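Local coordinates for Oxidored_FMN domain-containing protein ([Pseudomonas] geniculata N1, PDB 6L6J) that probably oxidises the amine 6-hydroxypseudooxynicotine, using FMN and a [4Fe-4S] cluster, and also binds ADP, at residues 470-483 / 636-648. Residues are numbered along the deposited sequence; the frame is centred on the assembly and turned at random.
Sequences AGFEADHVIVATGA and GLLRSVERIGDCL. With ADP (adenosine-5'-diphosphate), chain D.
Both ring nitrogens of H476 find partners across the contact: NE2 donates to OE1 of E642 over 3.0 Å, and ND1 is hydrogen-bonded to OG of S640 at 2.9 Å. With chi1 at -176°, CG trans to the backbone N, the imidazole reaches across to the neighbouring strand. E642 OE1 lies close to the ring plane and is met on its anti side, 21° out of the carboxylate plane, with ring and carboxylate planes 67° apart. These two bonds fix the rotation of the ring, which also stacks on Y667. Alongside, strands 476-479 and 641-643 pair in parallel: V477 N bonds S640 O, E642 N bonds V477 O, V479 N bonds E642 O and I644 N bonds V479 O. On the face bearing I478 and E642, I478 CG2 meets I644 CD1 at 3.4 Å, beneath helix 653-666; V477, V479 and V641 pack together on the other face. Beyond the strands, C647 CB packs against the backbone of G482 and beside T481 OG1, which is hydrogen-bonded to E622 O. D646 N donates to ADP O3B (2.9 Å), while D646 OD2, salt-bridged to R426, shares a water with A483 N. Edge strand 641-643 thus completes the five-stranded parallel sheet of a Rossmann-like domain, with the ADP diphosphate bound at the loops that follow the C-terminal ends of its strands.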
loop_
_atom_site.group_PDB
_atom_site.type_symbol
_atom_site.label_atom_id
_atom_site.label_comp_id
_atom_site.label_asym_id
_atom_site.label_seq_id
_atom_site.Cartn_x
_atom_site.Cartn_y
_atom_site.Cartn_z
ATOM N N ALA A 470 3.483 39.675 -3.091
ATOM C CA ALA A 470 4.557 40.680 -2.876
ATOM C C ALA A 470 4.266 41.486 -1.604
ATOM O O ALA A 470 5.172 41.593 -0.752
ATOM C CB ALA A 470 4.673 41.589 -4.073
ATOM N N GLY A 471 3.043 42.022 -1.492
ATOM C CA GLY A 471 2.549 42.790 -0.329
ATOM C C GLY A 471 2.866 42.106 0.991
ATOM O O GLY A 471 3.386 42.785 1.893
ATOM N N PHE A 472 2.599 40.803 1.090
ATOM C CA PHE A 472 2.748 39.979 2.320
ATOM C C PHE A 472 4.215 39.975 2.791
ATOM O O PHE A 472 4.477 39.758 3.994
ATOM C CB PHE A 472 2.216 38.567 2.050
ATOM C CG PHE A 472 1.997 37.709 3.275
ATOM C CD1 PHE A 472 3.038 36.973 3.829
ATOM C CD2 PHE A 472 0.743 37.618 3.866
ATOM C CE1 PHE A 472 2.837 36.182 4.950
ATOM C CE2 PHE A 472 0.543 36.822 4.984
ATOM C CZ PHE A 472 1.590 36.108 5.522
ATOM N N GLU A 473 5.149 40.169 1.857
ATOM C CA GLU A 473 6.620 40.195 2.106
ATOM C C GLU A 473 7.045 39.001 2.983
ATOM O O GLU A 473 7.797 39.202 3.951
ATOM C CB GLU A 473 7.015 41.544 2.723
ATOM C CG GLU A 473 7.400 42.601 1.694
ATOM C CD GLU A 473 6.975 44.024 2.032
ATOM O OE1 GLU A 473 6.947 44.376 3.236
ATOM O OE2 GLU A 473 6.662 44.782 1.085
ATOM N N ALA A 474 6.617 37.784 2.643
ATOM C CA ALA A 474 7.175 36.533 3.220
ATOM C C ALA A 474 8.660 36.423 2.839
ATOM O O ALA A 474 9.060 37.022 1.808
ATOM C CB ALA A 474 6.407 35.323 2.739
ATOM N N ASP A 475 9.440 35.685 3.636
ATOM C CA ASP A 475 10.880 35.410 3.371
ATOM C C ASP A 475 11.002 34.377 2.250
ATOM O O ASP A 475 12.036 34.357 1.566
ATOM C CB ASP A 475 11.595 34.931 4.633
ATOM C CG ASP A 475 11.839 36.043 5.630
ATOM O OD1 ASP A 475 12.561 36.979 5.263
ATOM O OD2 ASP A 475 11.285 35.974 6.751
ATOM N N HIS A 476 9.967 33.557 2.070
ATOM C CA HIS A 476 9.949 32.423 1.113
ATOM C C HIS A 476 8.508 32.120 0.713
ATOM O O HIS A 476 7.684 31.974 1.618
ATOM C CB HIS A 476 10.648 31.205 1.744
ATOM C CG HIS A 476 10.773 30.043 0.815
ATOM N ND1 HIS A 476 11.490 30.108 -0.352
ATOM C CD2 HIS A 476 10.242 28.803 0.855
ATOM C CE1 HIS A 476 11.413 28.951 -0.982
ATOM N NE2 HIS A 476 10.655 28.135 -0.262
ATOM N N VAL A 477 8.229 32.004 -0.587
ATOM C CA VAL A 477 6.880 31.628 -1.116
ATOM C C VAL A 477 6.969 30.217 -1.691
ATOM O O VAL A 477 7.837 30.001 -2.568
ATOM C CB VAL A 477 6.371 32.596 -2.203
ATOM C CG1 VAL A 477 5.007 32.165 -2.731
ATOM C CG2 VAL A 477 6.340 34.039 -1.712
ATOM N N ILE A 478 6.084 29.315 -1.252
ATOM C CA ILE A 478 5.876 27.989 -1.903
ATOM C C ILE A 478 4.557 28.067 -2.677
ATOM O O ILE A 478 3.544 28.422 -2.042
ATOM C CB ILE A 478 5.893 26.860 -0.857
ATOM C CG1 ILE A 478 7.280 26.711 -0.222
ATOM C CG2 ILE A 478 5.416 25.557 -1.469
ATOM C CD1 ILE A 478 7.309 25.893 1.034
ATOM N N VAL A 479 4.575 27.808 -3.989
ATOM C CA VAL A 479 3.355 27.793 -4.845
ATOM C C VAL A 479 2.948 26.329 -5.008
ATOM O O VAL A 479 3.777 25.558 -5.542
ATOM C CB VAL A 479 3.545 28.473 -6.221
ATOM C CG1 VAL A 479 2.233 28.551 -6.977
ATOM C CG2 VAL A 479 4.161 29.864 -6.129
ATOM N N ALA A 480 1.709 25.995 -4.614
ATOM C CA ALA A 480 1.150 24.630 -4.648
ATOM C C ALA A 480 -0.252 24.638 -5.271
ATOM O O ALA A 480 -1.136 23.921 -4.755
ATOM C CB ALA A 480 1.149 24.094 -3.246
ATOM N N THR A 481 -0.412 25.327 -6.400
ATOM C CA THR A 481 -1.709 25.717 -7.012
ATOM C C THR A 481 -2.353 24.575 -7.819
ATOM O O THR A 481 -3.404 24.822 -8.469
ATOM C CB THR A 481 -1.507 26.991 -7.835
ATOM O OG1 THR A 481 -0.448 26.773 -8.762
ATOM C CG2 THR A 481 -1.144 28.175 -6.964
ATOM N N GLY A 482 -1.816 23.355 -7.730
ATOM C CA GLY A 482 -2.468 22.142 -8.259
ATOM C C GLY A 482 -2.620 22.145 -9.776
ATOM O O GLY A 482 -1.883 22.880 -10.459
ATOM N N ALA A 483 -3.548 21.336 -10.296
ATOM C CA ALA A 483 -3.744 21.115 -11.746
ATOM C C ALA A 483 -5.238 20.964 -12.059
ATOM O O ALA A 483 -6.042 21.099 -11.146
ATOM C CB ALA A 483 -2.957 19.901 -12.180
ATOM N N GLY A 636 13.993 43.229 -5.519
ATOM C CA GLY A 636 13.319 43.933 -4.412
ATOM C C GLY A 636 12.376 43.018 -3.651
ATOM O O GLY A 636 12.454 43.007 -2.404
ATOM N N LEU A 637 11.532 42.262 -4.365
ATOM C CA LEU A 637 10.447 41.443 -3.756
ATOM C C LEU A 637 10.585 39.980 -4.188
ATOM O O LEU A 637 11.230 39.729 -5.221
ATOM C CB LEU A 637 9.088 42.018 -4.171
ATOM C CG LEU A 637 8.902 43.516 -3.928
ATOM C CD1 LEU A 637 7.857 44.083 -4.877
ATOM C CD2 LEU A 637 8.535 43.803 -2.475
ATOM N N LEU A 638 9.996 39.078 -3.394
ATOM C CA LEU A 638 9.945 37.603 -3.594
ATOM C C LEU A 638 11.253 37.107 -4.239
ATOM O O LEU A 638 11.218 36.624 -5.396
ATOM C CB LEU A 638 8.698 37.258 -4.422
ATOM C CG LEU A 638 8.600 37.898 -5.804
ATOM C CD1 LEU A 638 8.294 36.852 -6.854
ATOM C CD2 LEU A 638 7.555 38.996 -5.837
ATOM N N ARG A 639 12.376 37.218 -3.517
ATOM C CA ARG A 639 13.705 36.715 -3.980
ATOM C C ARG A 639 13.727 35.178 -3.907
ATOM O O ARG A 639 14.424 34.557 -4.726
ATOM C CB ARG A 639 14.856 37.320 -3.168
ATOM C CG ARG A 639 16.096 37.588 -4.011
ATOM C CD ARG A 639 17.295 38.098 -3.233
ATOM N NE ARG A 639 18.201 37.025 -2.828
ATOM C CZ ARG A 639 19.499 37.174 -2.547
ATOM N NH1 ARG A 639 20.080 38.360 -2.625
ATOM N NH2 ARG A 639 20.220 36.125 -2.191
ATOM N N SER A 640 12.980 34.597 -2.963
ATOM C CA SER A 640 12.830 33.133 -2.755
ATOM C C SER A 640 11.404 32.704 -3.130
ATOM O O SER A 640 10.463 33.089 -2.420
ATOM C CB SER A 640 13.170 32.767 -1.334
ATOM O OG SER A 640 13.824 31.506 -1.254
ATOM N N VAL A 641 11.257 31.962 -4.229
ATOM C CA VAL A 641 9.975 31.358 -4.701
ATOM C C VAL A 641 10.240 29.981 -5.329
ATOM O O VAL A 641 11.071 29.897 -6.243
ATOM C CB VAL A 641 9.262 32.270 -5.717
ATOM C CG1 VAL A 641 7.983 31.636 -6.236
ATOM C CG2 VAL A 641 8.976 33.642 -5.134
ATOM N N GLU A 642 9.517 28.949 -4.884
ATOM C CA GLU A 642 9.546 27.587 -5.493
ATOM C C GLU A 642 8.104 27.113 -5.739
ATOM O O GLU A 642 7.184 27.670 -5.110
ATOM C CB GLU A 642 10.369 26.639 -4.619
ATOM C CG GLU A 642 9.585 25.952 -3.526
ATOM C CD GLU A 642 10.414 25.033 -2.644
ATOM O OE1 GLU A 642 10.591 25.362 -1.447
ATOM O OE2 GLU A 642 10.869 23.975 -3.154
ATOM N N ARG A 643 7.919 26.166 -6.666
ATOM C CA ARG A 643 6.622 25.485 -6.935
ATOM C C ARG A 643 6.759 24.001 -6.541
ATOM O O ARG A 643 7.903 23.472 -6.575
ATOM C CB ARG A 643 6.199 25.735 -8.388
ATOM C CG ARG A 643 7.005 24.996 -9.448
ATOM C CD ARG A 643 6.931 25.602 -10.848
ATOM N NE ARG A 643 6.668 24.627 -11.887
ATOM C CZ ARG A 643 6.598 24.881 -13.190
ATOM N NH1 ARG A 643 6.825 26.089 -13.658
ATOM N NH2 ARG A 643 6.317 23.914 -14.045
ATOM N N ILE A 644 5.657 23.366 -6.124
ATOM C CA ILE A 644 5.631 21.946 -5.651
ATOM C C ILE A 644 4.282 21.298 -5.968
ATOM O O ILE A 644 3.277 22.018 -6.047
ATOM C CB ILE A 644 5.912 21.855 -4.150
ATOM C CG1 ILE A 644 4.991 22.779 -3.363
ATOM C CG2 ILE A 644 7.372 22.128 -3.847
ATOM C CD1 ILE A 644 4.732 22.302 -1.947
ATOM N N GLY A 645 4.282 19.982 -6.176
ATOM C CA GLY A 645 3.069 19.184 -6.406
ATOM C C GLY A 645 2.566 19.261 -7.835
ATOM O O GLY A 645 3.399 19.400 -8.768
ATOM N N ASP A 646 1.248 19.149 -8.019
ATOM C CA ASP A 646 0.615 19.012 -9.357
ATOM C C ASP A 646 0.911 20.271 -10.178
ATOM O O ASP A 646 0.979 20.185 -11.413
ATOM C CB ASP A 646 -0.890 18.755 -9.241
ATOM C CG ASP A 646 -1.259 17.426 -8.604
ATOM O OD1 ASP A 646 -0.551 16.421 -8.824
ATOM O OD2 ASP A 646 -2.240 17.424 -7.875
ATOM N N CYS A 647 1.094 21.402 -9.504
ATOM C CA CYS A 647 1.421 22.705 -10.140
ATOM C C CYS A 647 2.838 22.630 -10.717
ATOM O O CYS A 647 3.065 23.280 -11.762
ATOM C CB CYS A 647 1.132 23.850 -9.165
ATOM S SG CYS A 647 2.510 24.937 -8.726
ATOM N N LEU A 648 3.740 21.842 -10.115
ATOM C CA LEU A 648 5.080 21.513 -10.707
ATOM C C LEU A 648 4.896 20.414 -11.749
ATOM O O LEU A 648 5.277 20.641 -12.885
ATOM C CB LEU A 648 6.070 21.070 -9.628
ATOM C CG LEU A 648 7.463 20.666 -10.125
ATOM C CD1 LEU A 648 8.167 21.824 -10.829
ATOM C CD2 LEU A 648 8.328 20.147 -8.982
HETATM P PB ADP D . -1.731 19.453 -5.130
HETATM O O1B ADP D . -1.783 19.888 -3.684
HETATM O O2B ADP D . -1.907 17.947 -5.321
HETATM O O3B ADP D . -0.525 20.001 -5.852
HETATM P PA ADP D . -4.419 20.572 -5.465
HETATM O O1A ADP D . -4.876 19.582 -4.447
HETATM O O2A ADP D . -5.189 20.712 -6.724
HETATM O O3A ADP D . -2.944 20.167 -5.896
HETATM O "O5'" ADP D . -4.191 22.005 -4.758
HETATM C "C5'" ADP D . -4.411 23.255 -5.452
HETATM C "C4'" ADP D . -5.219 24.181 -4.577
HETATM O "O4'" ADP D . -4.693 25.529 -4.721
HETATM C "C3'" ADP D . -6.713 24.289 -4.931
HETATM O "O3'" ADP D . -7.545 24.500 -3.796
HETATM C "C2'" ADP D . -6.712 25.519 -5.847
HETATM O "O2'" ADP D . -7.974 26.113 -6.073
HETATM C "C1'" ADP D . -5.761 26.393 -5.037
HETATM N N9 ADP D . -5.281 27.583 -5.740
HETATM C C8 ADP D . -4.956 27.710 -7.071
HETATM N N7 ADP D . -4.580 28.922 -7.396
HETATM C C5 ADP D . -4.685 29.648 -6.211
HETATM C C6 ADP D . -4.430 31.000 -5.884
HETATM N N6 ADP D . -3.986 31.900 -6.749
HETATM N N1 ADP D . -4.630 31.391 -4.600
HETATM C C2 ADP D . -5.060 30.481 -3.720
HETATM N N3 ADP D . -5.323 29.192 -3.910
HETATM C C4 ADP D . -5.115 28.830 -5.185
HETATM O O HOH W 1 -4.503 19.093 -8.760
#